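Local coordinates for elongin-C (PDB 5ZB2), which serves as the linker subunit of a cullin-3 ubiquitin ligase, joining substrate receptor to cullin, and takes part in global genomic repair, at residues V20-K25 / I48-F53; D54-E59 / S91-L96; R34-I39 / Y64-L69; L58-E63 / P82-P87. All coordinates share one frame; numbering follows the deposited sequence.

Contact 1: V20-K25 / I48-F53; sequences VTLVSK and IELKQF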
loop_
_atom_site.group_PDB
_atom_site.type_symbol
_atom_site.label_atom_id
_atom_site.label_comp_id
_atom_site.label_asym_id
_atom_site.label_seq_id
_atom_site.Cartn_x
_atom_site.Cartn_y
_atom_site.Cartn_z
ATOM N N VAL B 20 6.715 32.713 -40.990
ATOM C CA VAL B 20 7.736 31.688 -40.796
ATOM C C VAL B 20 7.130 30.346 -41.184
ATOM O O VAL B 20 6.051 29.984 -40.703
ATOM C CB VAL B 20 8.246 31.653 -39.342
ATOM C CG1 VAL B 20 9.265 30.534 -39.153
ATOM C CG2 VAL B 20 8.849 32.997 -38.959
ATOM N N THR B 21 7.822 29.611 -42.049
ATOM C CA THR B 21 7.321 28.330 -42.522
ATOM C C THR B 21 7.653 27.218 -41.534
ATOM O O THR B 21 8.616 27.303 -40.765
ATOM C CB THR B 21 7.904 27.990 -43.896
ATOM O OG1 THR B 21 7.414 26.712 -44.321
ATOM C CG2 THR B 21 9.428 27.955 -43.855
ATOM N N LEU B 22 6.839 26.164 -41.564
ATOM C CA LEU B 22 6.999 25.035 -40.657
ATOM C C LEU B 22 6.556 23.766 -41.369
ATOM O O LEU B 22 5.457 23.720 -41.932
ATOM C CB LEU B 22 6.184 25.240 -39.375
ATOM C CG LEU B 22 6.467 24.264 -38.232
ATOM C CD1 LEU B 22 7.855 24.508 -37.664
ATOM C CD2 LEU B 22 5.409 24.384 -37.149
ATOM N N VAL B 23 7.405 22.743 -41.338
ATOM C CA VAL B 23 7.160 21.495 -42.050
ATOM C C VAL B 23 6.872 20.391 -41.044
ATOM O O VAL B 23 7.437 20.355 -39.944
ATOM C CB VAL B 23 8.358 21.119 -42.948
ATOM C CG1 VAL B 23 8.077 19.837 -43.722
ATOM C CG2 VAL B 23 8.676 22.256 -43.903
ATOM N N SER B 24 5.985 19.479 -41.435
ATOM C CA SER B 24 5.607 18.338 -40.617
ATOM C C SER B 24 6.342 17.088 -41.094
ATOM O O SER B 24 7.115 17.114 -42.055
ATOM C CB SER B 24 4.093 18.122 -40.671
ATOM O OG SER B 24 3.715 16.996 -39.901
ATOM N N LYS B 25 6.097 15.971 -40.405
ATOM C CA LYS B 25 6.609 14.690 -40.878
ATOM C C LYS B 25 6.110 14.410 -42.290
ATOM O O LYS B 25 6.889 14.047 -43.179
ATOM C CB LYS B 25 6.197 13.569 -39.924
ATOM C CG LYS B 25 6.793 12.215 -40.278
ATOM C CD LYS B 25 6.496 11.173 -39.213
ATOM C CE LYS B 25 7.188 9.855 -39.526
ATOM N NZ LYS B 25 6.970 8.836 -38.461
ATOM N N ILE B 48 11.845 25.228 -40.456
ATOM C CA ILE B 48 12.096 24.161 -39.494
ATOM C C ILE B 48 11.418 22.890 -39.984
ATOM O O ILE B 48 10.293 22.929 -40.492
ATOM C CB ILE B 48 11.593 24.534 -38.082
ATOM C CG1 ILE B 48 12.267 25.819 -37.587
ATOM C CG2 ILE B 48 11.833 23.385 -37.104
ATOM C CD1 ILE B 48 13.773 25.718 -37.419
ATOM N N GLU B 49 12.108 21.763 -39.823
ATOM C CA GLU B 49 11.591 20.449 -40.189
ATOM C C GLU B 49 11.302 19.688 -38.901
ATOM O O GLU B 49 12.224 19.361 -38.146
ATOM C CB GLU B 49 12.590 19.692 -41.061
ATOM C CG GLU B 49 12.954 20.407 -42.350
ATOM C CD GLU B 49 13.996 19.658 -43.156
ATOM O OE1 GLU B 49 14.500 18.626 -42.665
ATOM O OE2 GLU B 49 14.310 20.101 -44.280
ATOM N N LEU B 50 10.025 19.408 -38.653
ATOM C CA LEU B 50 9.592 18.741 -37.431
ATOM C C LEU B 50 9.161 17.314 -37.756
ATOM O O LEU B 50 7.975 16.976 -37.755
ATOM C CB LEU B 50 8.459 19.527 -36.766
ATOM C CG LEU B 50 8.774 20.961 -36.340
ATOM C CD1 LEU B 50 7.591 21.541 -35.583
ATOM C CD2 LEU B 50 10.036 21.030 -35.493
ATOM N N LYS B 51 10.148 16.470 -38.037
ATOM C CA LYS B 51 9.887 15.052 -38.188
ATOM C C LYS B 51 9.383 14.477 -36.864
ATOM O O LYS B 51 9.448 15.116 -35.810
ATOM C CB LYS B 51 11.148 14.324 -38.648
ATOM C CG LYS B 51 11.707 14.832 -39.969
ATOM C CD LYS B 51 12.957 14.068 -40.379
ATOM C CE LYS B 51 13.490 14.553 -41.718
ATOM N NZ LYS B 51 14.692 13.789 -42.152
ATOM N N GLN B 52 8.866 13.252 -36.932
ATOM C CA GLN B 52 8.342 12.517 -35.783
ATOM C C GLN B 52 7.023 13.078 -35.268
ATOM O O GLN B 52 6.537 12.629 -34.222
ATOM C CB GLN B 52 9.347 12.478 -34.625
ATOM C CG GLN B 52 10.696 11.880 -34.985
ATOM C CD GLN B 52 11.716 12.038 -33.872
ATOM O OE1 GLN B 52 11.502 12.791 -32.923
ATOM N NE2 GLN B 52 12.831 11.326 -33.984
ATOM N N PHE B 53 6.424 14.045 -35.964
ATOM C CA PHE B 53 5.148 14.623 -35.563
ATOM C C PHE B 53 4.215 14.672 -36.762
ATOM O O PHE B 53 4.610 15.118 -37.844
ATOM C CB PHE B 53 5.333 16.028 -34.976
ATOM C CG PHE B 53 5.953 16.041 -33.604
ATOM C CD1 PHE B 53 5.659 15.052 -32.679
ATOM C CD2 PHE B 53 6.829 17.050 -33.240
ATOM C CE1 PHE B 53 6.226 15.067 -31.421
ATOM C CE2 PHE B 53 7.401 17.069 -31.981
ATOM C CZ PHE B 53 7.098 16.076 -31.071
#
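Val23 of strand 19-23 bonds the segment 48-53 through both its amide and its carbonyl: Val23 N donates to Ile48 O at 3.0 Å, and Val23 O takes the amide of Leu50 N at 3.0 Å. A residue of one strand bonded to the residues before and after its partner, here Glu49, is the signature of a parallel pair, and this pair joins strands 19-23 and 47-49 of the POZ-type sheet, where 19-23 lies between 29-33 and 47-49. Past the strands the two segments stay together through Phe53 O, which is gripped twice. Lys25 N approaches it almost straight along the carbonyl at 3.1 Å, while Ser24 OG donates at 2.9 Å, tilted 29° from the carbonyl plane. The serine hydroxyl gets there because it stands opposite its own backbone N (chi1 179°). Two donors fix this carbonyl just where the chain turns toward helix 55-71. Apolar packing lies on the side of the sheet that carries Leu22, whose CD1 sits against Ile48 CB and reaches Leu50 CD1; Leu43 and Ile32 close in around Leu22. On the other face, Glu49 turns its carboxylate to Arg47 in a salt bridge. Lys25 runs fully extended past the turn, its CD resting 3.9 Å from Gln52 N.

Contact 2: D54-E59 / S91-L96; sequences DSHILE and SLELLL
Ile57 and Glu93 make the close part of this helix-helix contact, and it is the aliphatic face of the isoleucine against the length of an acidic side chain. Ile57 CG1 lies 3.6 Å from Glu93 CD, and Ile57 CD1 packs along CB and CG of the same glutamate. A chi1 of -172° and an extended chain beyond it carry the Glu93 carboxylate across to Ile57. On the buried side, Ile57 CG2 meets Leu94 CD1 at 4.1 Å, the two side chains running antiparallel alongside one another. The other end, with exposed His56 and partly exposed Asp54, faces solvent and is looser and more polar. Asp54 OD2 and Glu93 OE2 stand 3.7 Å apart with their carboxylate planes 78° to one another, a like-charged pair that would probably cost some energy. His56 helps on the Asp54 side with a weak bond from NE2 to OD2, and its CE1 comes to 4.1 Å from Glu93 OE1. The short helical segments cross at -60° with axes 10.1 Å apart, so side chains, not backbones, bridge them. Helix 55-71 turns Ser55 and Glu59 to Tyr30 of strand 29-33, while helix 91-101 presents Leu92 and Leu95 to the Rad7 chains.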
loop_
_atom_site.group_PDB
_atom_site.type_symbol
_atom_site.label_atom_id
_atom_site.label_comp_id
_atom_site.label_asym_id
_atom_site.label_seq_id
_atom_site.Cartn_x
_atom_site.Cartn_y
_atom_site.Cartn_z
ATOM N N ASP B 54 2.980 14.220 -36.562
ATOM C CA ASP B 54 2.000 14.140 -37.631
ATOM C C ASP B 54 1.417 15.519 -37.938
ATOM O O ASP B 54 1.658 16.505 -37.236
ATOM C CB ASP B 54 0.884 13.165 -37.259
ATOM C CG ASP B 54 1.400 11.764 -36.993
ATOM O OD1 ASP B 54 2.416 11.377 -37.607
ATOM O OD2 ASP B 54 0.790 11.052 -36.167
ATOM N N SER B 55 0.624 15.572 -39.009
ATOM C CA SER B 55 0.073 16.841 -39.472
ATOM C C SER B 55 -0.942 17.401 -38.485
ATOM O O SER B 55 -0.994 18.617 -38.264
ATOM C CB SER B 55 -0.563 16.650 -40.849
ATOM O OG SER B 55 0.388 16.163 -41.781
ATOM N N HIS B 56 -1.758 16.535 -37.882
ATOM C CA HIS B 56 -2.774 17.005 -36.946
ATOM C C HIS B 56 -2.154 17.600 -35.689
ATOM O O HIS B 56 -2.763 18.465 -35.049
ATOM C CB HIS B 56 -3.719 15.858 -36.583
ATOM C CG HIS B 56 -3.039 14.694 -35.932
ATOM N ND1 HIS B 56 -3.017 14.514 -34.566
ATOM C CD2 HIS B 56 -2.358 13.650 -36.460
ATOM C CE1 HIS B 56 -2.352 13.408 -34.280
ATOM N NE2 HIS B 56 -1.941 12.866 -35.412
ATOM N N ILE B 57 -0.947 17.161 -35.321
ATOM C CA ILE B 57 -0.298 17.689 -34.124
ATOM C C ILE B 57 0.189 19.112 -34.368
ATOM O O ILE B 57 -0.115 20.027 -33.595
ATOM C CB ILE B 57 0.854 16.763 -33.688
ATOM C CG1 ILE B 57 0.326 15.365 -33.347
ATOM C CG2 ILE B 57 1.612 17.355 -32.503
ATOM C CD1 ILE B 57 -0.667 15.320 -32.190
ATOM N N LEU B 58 0.952 19.320 -35.444
ATOM C CA LEU B 58 1.487 20.648 -35.725
ATOM C C LEU B 58 0.370 21.661 -35.928
ATOM O O LEU B 58 0.459 22.799 -35.448
ATOM C CB LEU B 58 2.393 20.605 -36.954
ATOM C CG LEU B 58 3.813 20.096 -36.709
ATOM C CD1 LEU B 58 3.825 18.596 -36.473
ATOM C CD2 LEU B 58 4.722 20.464 -37.869
ATOM N N GLU B 59 -0.691 21.272 -36.638
ATOM C CA GLU B 59 -1.825 22.169 -36.816
ATOM C C GLU B 59 -2.371 22.644 -35.476
ATOM O O GLU B 59 -2.839 23.783 -35.365
ATOM C CB GLU B 59 -2.922 21.475 -37.626
ATOM C CG GLU B 59 -4.180 22.314 -37.813
ATOM C CD GLU B 59 -5.055 21.814 -38.947
ATOM O OE1 GLU B 59 -4.966 22.378 -40.059
ATOM O OE2 GLU B 59 -5.826 20.856 -38.731
ATOM N N SER B 91 -3.722 13.807 -26.722
ATOM C CA SER B 91 -3.207 14.515 -25.554
ATOM C C SER B 91 -1.763 14.123 -25.256
ATOM O O SER B 91 -0.935 14.985 -24.939
ATOM C CB SER B 91 -4.100 14.254 -24.342
ATOM O OG SER B 91 -4.274 12.867 -24.118
ATOM N N LEU B 92 -1.436 12.833 -25.356
ATOM C CA LEU B 92 -0.073 12.396 -25.067
ATOM C C LEU B 92 0.909 12.952 -26.092
ATOM O O LEU B 92 1.889 13.616 -25.736
ATOM C CB LEU B 92 -0.000 10.867 -25.028
ATOM C CG LEU B 92 -0.519 10.179 -23.762
ATOM C CD1 LEU B 92 -0.425 8.666 -23.907
ATOM C CD2 LEU B 92 0.239 10.633 -22.522
ATOM N N GLU B 93 0.661 12.691 -27.378
ATOM C CA GLU B 93 1.588 13.145 -28.410
ATOM C C GLU B 93 1.718 14.663 -28.403
ATOM O O GLU B 93 2.813 15.200 -28.614
ATOM C CB GLU B 93 1.132 12.649 -29.783
ATOM C CG GLU B 93 2.141 12.907 -30.892
ATOM C CD GLU B 93 1.758 12.244 -32.202
ATOM O OE1 GLU B 93 0.723 11.545 -32.239
ATOM O OE2 GLU B 93 2.495 12.421 -33.196
ATOM N N LEU B 94 0.619 15.376 -28.150
ATOM C CA LEU B 94 0.690 16.833 -28.105
ATOM C C LEU B 94 1.519 17.316 -26.921
ATOM O O LEU B 94 2.207 18.338 -27.026
ATOM C CB LEU B 94 -0.716 17.434 -28.050
ATOM C CG LEU B 94 -0.798 18.962 -28.139
ATOM C CD1 LEU B 94 -0.156 19.478 -29.421
ATOM C CD2 LEU B 94 -2.243 19.436 -28.047
ATOM N N LEU B 95 1.472 16.604 -25.792
ATOM C CA LEU B 95 2.321 16.963 -24.661
ATOM C C LEU B 95 3.793 16.890 -25.047
ATOM O O LEU B 95 4.574 17.797 -24.736
ATOM C CB LEU B 95 2.032 16.048 -23.468
ATOM C CG LEU B 95 3.000 16.163 -22.284
ATOM C CD1 LEU B 95 3.084 17.597 -21.772
ATOM C CD2 LEU B 95 2.572 15.227 -21.172
ATOM N N LEU B 96 4.186 15.815 -25.733
ATOM C CA LEU B 96 5.578 15.668 -26.146
ATOM C C LEU B 96 5.998 16.794 -27.085
ATOM O O LEU B 96 7.128 17.290 -27.003
ATOM C CB LEU B 96 5.785 14.309 -26.816
ATOM C CG LEU B 96 5.455 13.079 -25.970
ATOM C CD1 LEU B 96 5.747 11.801 -26.751
ATOM C CD2 LEU B 96 6.224 13.092 -24.654
#

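Contact 3: R34-I39 / Y64-L69; sequences RSAAMI and YLNYNL
Ile39 points its side chain toward the segment 64-69 of helix 55-71 and crosses Asn68 obliquely, so that its CD1 methyl ends 3.2 Å from Asn68 OD1 and 3.6 Å from the backbone Leu65 O. With CG1 set opposite the carbonyl carbon (chi1 -56°) and the chain running on extended, the methyl is carried into the groove between Leu65 and Asn68 and also meets Leu69 CB. One turn back, Ala36 faces the helix with its CB 4.4 Å from Leu65 CB, and the small side chain lets the backbones close to 5.6 Å between Ala36 CA and Leu65 CA. Leu65 CD2 lies against Ala36 O and Ile39 CB, while Asn66 OD1 comes up to the Ala36 methyl. At the exposed end, Leu69 lays CD2 beside Ser35 OG at 3.6 Å. The other end of the Asn68 amide does the polar work: ND2 donates to Tyr64 OH at 3.1 Å, in the amide plane, and that hydroxyl is also bonded to Ser6 O of a Rad7 chain. A leucine in place of Asn68 would probably leave Tyr64 OH without this donor and disturb the fit around the Ile39 methyl. Across the two segments the contact is thus held by van der Waals packing, with methyl groups set against backbone and amide oxygens; the side-chain hydrogen bond of Asn68 stays within helix 55-71, and Tyr64 OH carries it on to Rad7.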
loop_
_atom_site.group_PDB
_atom_site.type_symbol
_atom_site.label_atom_id
_atom_site.label_comp_id
_atom_site.label_asym_id
_atom_site.label_seq_id
_atom_site.Cartn_x
_atom_site.Cartn_y
_atom_site.Cartn_z
ATOM N N ARG B 34 5.803 35.410 -37.316
ATOM C CA ARG B 34 7.092 35.428 -36.634
ATOM C C ARG B 34 6.929 35.816 -35.170
ATOM O O ARG B 34 7.641 35.304 -34.298
ATOM C CB ARG B 34 8.049 36.388 -37.342
ATOM C CG ARG B 34 9.474 36.346 -36.806
ATOM C CD ARG B 34 10.392 37.267 -37.592
ATOM N NE ARG B 34 9.994 38.669 -37.483
ATOM C CZ ARG B 34 10.413 39.505 -36.536
ATOM N NH1 ARG B 34 11.255 39.096 -35.594
ATOM N NH2 ARG B 34 9.988 40.760 -36.530
ATOM N N SER B 35 5.989 36.718 -34.881
ATOM C CA SER B 35 5.729 37.097 -33.496
ATOM C C SER B 35 5.077 35.960 -32.719
ATOM O O SER B 35 5.243 35.871 -31.497
ATOM C CB SER B 35 4.849 38.343 -33.451
ATOM O OG SER B 35 4.633 38.764 -32.116
ATOM N N ALA B 36 4.334 35.089 -33.403
ATOM C CA ALA B 36 3.721 33.943 -32.740
ATOM C C ALA B 36 4.741 32.835 -32.502
ATOM O O ALA B 36 4.797 32.257 -31.411
ATOM C CB ALA B 36 2.547 33.422 -33.571
ATOM N N ALA B 37 5.558 32.529 -33.513
ATOM C CA ALA B 37 6.593 31.514 -33.358
ATOM C C ALA B 37 7.671 31.936 -32.369
ATOM O O ALA B 37 8.380 31.075 -31.839
ATOM C CB ALA B 37 7.225 31.198 -34.715
ATOM N N MET B 38 7.810 33.239 -32.109
ATOM C CA MET B 38 8.776 33.709 -31.122
ATOM C C MET B 38 8.466 33.184 -29.727
ATOM O O MET B 38 9.362 33.145 -28.878
ATOM C CB MET B 38 8.808 35.239 -31.111
ATOM C CG MET B 38 9.708 35.846 -30.040
ATOM S SD MET B 38 9.801 37.642 -30.155
ATOM C CE MET B 38 10.669 38.039 -28.638
ATOM N N ILE B 39 7.216 32.787 -29.471
ATOM C CA ILE B 39 6.857 32.245 -28.164
ATOM C C ILE B 39 7.654 30.982 -27.878
ATOM O O ILE B 39 8.017 30.712 -26.727
ATOM C CB ILE B 39 5.339 31.980 -28.094
ATOM C CG1 ILE B 39 4.558 33.261 -28.413
ATOM C CG2 ILE B 39 4.956 31.449 -26.715
ATOM C CD1 ILE B 39 3.065 33.063 -28.527
ATOM N N TYR B 64 -2.255 26.778 -30.981
ATOM C CA TYR B 64 -1.965 27.282 -29.642
ATOM C C TYR B 64 -1.099 28.534 -29.697
ATOM O O TYR B 64 -1.336 29.491 -28.949
ATOM C CB TYR B 64 -1.282 26.209 -28.792
ATOM C CG TYR B 64 -0.794 26.757 -27.470
ATOM C CD1 TYR B 64 -1.653 26.871 -26.385
ATOM C CD2 TYR B 64 0.516 27.189 -27.315
ATOM C CE1 TYR B 64 -1.218 27.390 -25.179
ATOM C CE2 TYR B 64 0.960 27.709 -26.114
ATOM C CZ TYR B 64 0.089 27.807 -25.049
ATOM O OH TYR B 64 0.524 28.324 -23.850
ATOM N N LEU B 65 -0.081 28.544 -30.561
ATOM C CA LEU B 65 0.804 29.702 -30.650
ATOM C C LEU B 65 0.013 30.968 -30.948
ATOM O O LEU B 65 0.131 31.973 -30.236
ATOM C CB LEU B 65 1.871 29.468 -31.720
ATOM C CG LEU B 65 2.899 28.376 -31.421
ATOM C CD1 LEU B 65 3.803 28.160 -32.622
ATOM C CD2 LEU B 65 3.729 28.722 -30.191
ATOM N N ASN B 66 -0.805 30.940 -32.003
ATOM C CA ASN B 66 -1.680 32.072 -32.284
ATOM C C ASN B 66 -2.581 32.359 -31.091
ATOM O O ASN B 66 -2.721 33.510 -30.663
ATOM C CB ASN B 66 -2.511 31.790 -33.535
ATOM C CG ASN B 66 -1.651 31.485 -34.744
ATOM O OD1 ASN B 66 -0.604 32.100 -34.946
ATOM N ND2 ASN B 66 -2.082 30.521 -35.550
ATOM N N TYR B 67 -3.190 31.311 -30.533
ATOM C CA TYR B 67 -4.016 31.474 -29.342
ATOM C C TYR B 67 -3.236 32.144 -28.218
ATOM O O TYR B 67 -3.794 32.940 -27.453
ATOM C CB TYR B 67 -4.547 30.113 -28.894
ATOM C CG TYR B 67 -5.116 30.094 -27.494
ATOM C CD1 TYR B 67 -6.435 30.456 -27.255
ATOM C CD2 TYR B 67 -4.337 29.703 -26.412
ATOM C CE1 TYR B 67 -6.960 30.436 -25.976
ATOM C CE2 TYR B 67 -4.853 29.680 -25.131
ATOM C CZ TYR B 67 -6.164 30.047 -24.918
ATOM O OH TYR B 67 -6.684 30.026 -23.644
ATOM N N ASN B 68 -1.942 31.840 -28.106
ATOM C CA ASN B 68 -1.143 32.398 -27.021
ATOM C C ASN B 68 -0.888 33.884 -27.236
ATOM O O ASN B 68 -1.148 34.703 -26.347
ATOM C CB ASN B 68 0.179 31.639 -26.897
ATOM C CG ASN B 68 0.988 32.071 -25.689
ATOM O OD1 ASN B 68 1.564 33.158 -25.668
ATOM N ND2 ASN B 68 1.035 31.217 -24.674
ATOM N N LEU B 69 -0.379 34.254 -28.413
ATOM C CA LEU B 69 -0.074 35.658 -28.676
ATOM C C LEU B 69 -1.314 36.532 -28.554
ATOM O O LEU B 69 -1.216 37.687 -28.124
ATOM C CB LEU B 69 0.548 35.811 -30.066
ATOM C CG LEU B 69 0.895 37.243 -30.489
ATOM C CD1 LEU B 69 1.913 37.864 -29.540
ATOM C CD2 LEU B 69 1.409 37.266 -31.920
#

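Contact 4: L58-E63 / P82-P87; sequences LEKAVE and PEFEIP
This is a surface contact in which the edge of the Phe84 ring, on the extended loop leading to helix 91-101, is set against one side of helix 55-71. Phe84 CZ reaches 3.5 Å from Lys60 O, near the ring plane, and CE1 lies 3.7 Å from Glu63 CG. With chi1 at -176°, the phenylalanine swings its ring out from the loop to the helix. Lys60 runs past the ring in the opposite sense: a bend at chi2 of 67° lays its methylenes alongside, and CE arrives 3.1 Å from Glu85 O and 3.9 Å from Pro87 CD. Its ammonium reaches Glu63, one turn further along the same helix: Lys60 NZ lies 3.3 Å from both OE1 and OE2 of Glu63, a salt bridge with two weak hydrogen bonds. An alanine in place of Lys60 would probably leave the Glu63 carboxylate without this counter-charge and open a gap beside Phe84 and Pro87. Further along the helix, Tyr64 meets the Phe84 ring edge-to-face and Tyr67 meets it obliquely, with Leu11 of a Rad7 chain against it too. An aromatic from an irregular loop lodged among helical side chains next to the partner protein is consistent with the receptor-binding side of the elongin-C fold.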
loop_
_atom_site.group_PDB
_atom_site.type_symbol
_atom_site.label_atom_id
_atom_site.label_comp_id
_atom_site.label_asym_id
_atom_site.label_seq_id
_atom_site.Cartn_x
_atom_site.Cartn_y
_atom_site.Cartn_z
ATOM N N LEU B 58 0.952 19.320 -35.444
ATOM C CA LEU B 58 1.487 20.648 -35.725
ATOM C C LEU B 58 0.370 21.661 -35.928
ATOM O O LEU B 58 0.459 22.799 -35.448
ATOM C CB LEU B 58 2.393 20.605 -36.954
ATOM C CG LEU B 58 3.813 20.096 -36.709
ATOM C CD1 LEU B 58 3.825 18.596 -36.473
ATOM C CD2 LEU B 58 4.722 20.464 -37.869
ATOM N N GLU B 59 -0.691 21.272 -36.638
ATOM C CA GLU B 59 -1.825 22.169 -36.816
ATOM C C GLU B 59 -2.371 22.644 -35.476
ATOM O O GLU B 59 -2.839 23.783 -35.365
ATOM C CB GLU B 59 -2.922 21.475 -37.626
ATOM C CG GLU B 59 -4.180 22.314 -37.813
ATOM C CD GLU B 59 -5.055 21.814 -38.947
ATOM O OE1 GLU B 59 -4.966 22.378 -40.059
ATOM O OE2 GLU B 59 -5.826 20.856 -38.731
ATOM N N LYS B 60 -2.305 21.797 -34.445
ATOM C CA LYS B 60 -2.779 22.201 -33.128
ATOM C C LYS B 60 -1.737 23.039 -32.396
ATOM O O LYS B 60 -2.091 23.961 -31.653
ATOM C CB LYS B 60 -3.152 20.972 -32.298
ATOM C CG LYS B 60 -4.227 21.231 -31.249
ATOM C CD LYS B 60 -5.570 21.555 -31.895
ATOM C CE LYS B 60 -6.650 21.808 -30.861
ATOM N NZ LYS B 60 -7.960 22.108 -31.506
ATOM N N ALA B 61 -0.453 22.735 -32.595
ATOM C CA ALA B 61 0.601 23.556 -32.009
ATOM C C ALA B 61 0.518 24.988 -32.521
ATOM O O ALA B 61 0.534 25.946 -31.737
ATOM C CB ALA B 61 1.968 22.950 -32.319
ATOM N N VAL B 62 0.422 25.154 -33.843
ATOM C CA VAL B 62 0.253 26.488 -34.414
ATOM C C VAL B 62 -1.010 27.136 -33.867
ATOM O O VAL B 62 -1.029 28.334 -33.559
ATOM C CB VAL B 62 0.229 26.413 -35.953
ATOM C CG1 VAL B 62 0.056 27.802 -36.556
ATOM C CG2 VAL B 62 1.503 25.766 -36.479
ATOM N N GLU B 63 -2.083 26.355 -33.733
ATOM C CA GLU B 63 -3.322 26.893 -33.181
ATOM C C GLU B 63 -3.102 27.439 -31.775
ATOM O O GLU B 63 -3.688 28.462 -31.401
ATOM C CB GLU B 63 -4.408 25.815 -33.183
ATOM C CG GLU B 63 -5.772 26.302 -32.700
ATOM C CD GLU B 63 -6.845 25.230 -32.787
ATOM O OE1 GLU B 63 -6.669 24.268 -33.567
ATOM O OE2 GLU B 63 -7.864 25.347 -32.072
ATOM N N PRO B 82 -10.822 32.428 -23.416
ATOM C CA PRO B 82 -11.380 31.108 -23.726
ATOM C C PRO B 82 -10.402 29.994 -23.392
ATOM O O PRO B 82 -9.197 30.204 -23.246
ATOM C CB PRO B 82 -11.645 31.166 -25.236
ATOM C CG PRO B 82 -11.610 32.603 -25.588
ATOM C CD PRO B 82 -10.668 33.245 -24.632
ATOM N N GLU B 83 -10.946 28.786 -23.278
ATOM C CA GLU B 83 -10.134 27.603 -23.047
ATOM C C GLU B 83 -9.665 27.032 -24.378
ATOM O O GLU B 83 -10.408 27.031 -25.364
ATOM C CB GLU B 83 -10.917 26.541 -22.269
ATOM C CG GLU B 83 -12.196 26.075 -22.949
ATOM C CD GLU B 83 -12.795 24.855 -22.282
ATOM O OE1 GLU B 83 -12.023 23.975 -21.846
ATOM O OE2 GLU B 83 -14.038 24.776 -22.190
ATOM N N PHE B 84 -8.424 26.560 -24.401
ATOM C CA PHE B 84 -7.860 25.924 -25.585
ATOM C C PHE B 84 -8.248 24.451 -25.562
ATOM O O PHE B 84 -7.767 23.688 -24.718
ATOM C CB PHE B 84 -6.345 26.100 -25.623
ATOM C CG PHE B 84 -5.705 25.560 -26.865
ATOM C CD1 PHE B 84 -5.566 26.356 -27.988
ATOM C CD2 PHE B 84 -5.241 24.256 -26.913
ATOM C CE1 PHE B 84 -4.979 25.863 -29.136
ATOM C CE2 PHE B 84 -4.652 23.758 -28.057
ATOM C CZ PHE B 84 -4.521 24.563 -29.171
ATOM N N GLU B 85 -9.124 24.054 -26.480
ATOM C CA GLU B 85 -9.567 22.670 -26.542
ATOM C C GLU B 85 -8.433 21.767 -27.015
ATOM O O GLU B 85 -7.687 22.105 -27.938
ATOM C CB GLU B 85 -10.767 22.541 -27.478
ATOM C CG GLU B 85 -11.987 23.331 -27.029
ATOM C CD GLU B 85 -13.126 23.268 -28.031
ATOM O OE1 GLU B 85 -12.892 22.821 -29.174
ATOM O OE2 GLU B 85 -14.256 23.663 -27.675
ATOM N N ILE B 86 -8.306 20.610 -26.371
ATOM C CA ILE B 86 -7.282 19.630 -26.722
ATOM C C ILE B 86 -7.959 18.276 -26.904
ATOM O O ILE B 86 -8.468 17.710 -25.926
ATOM C CB ILE B 86 -6.181 19.566 -25.651
ATOM C CG1 ILE B 86 -5.398 20.883 -25.629
ATOM C CG2 ILE B 86 -5.245 18.387 -25.910
ATOM C CD1 ILE B 86 -4.343 20.977 -24.544
ATOM N N PRO B 87 -7.989 17.715 -28.114
ATOM C CA PRO B 87 -8.642 16.413 -28.295
ATOM C C PRO B 87 -7.990 15.340 -27.438
ATOM O O PRO B 87 -6.764 15.264 -27.332
ATOM C CB PRO B 87 -8.465 16.125 -29.791
ATOM C CG PRO B 87 -8.160 17.438 -30.418
ATOM C CD PRO B 87 -7.450 18.242 -29.380
#

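Overall arrangement
Helix 55-71 ties the set together, since contacts 2, 3 and 4 all use it and contact 1 delivers the chain to its start. Leu58, in the segments of contacts 2 and 4, packs its CD1 3.3 Å from Phe53 CB of contact 1. Contacts 2 and 4 are close, with centres about 9 Å apart, and Leu94 CD2 touches Ile86 CG2. Contact 3 lies farther along the helix, its centre about 12 Å from that of contact 4, joined to it through Tyr67 OH and Pro82 O. Contacts 1 and 4, about 17 Å between centres, flank the chain's centre. Rad7 reaches contacts 2, 3 and 4 but not the segments of contact 1.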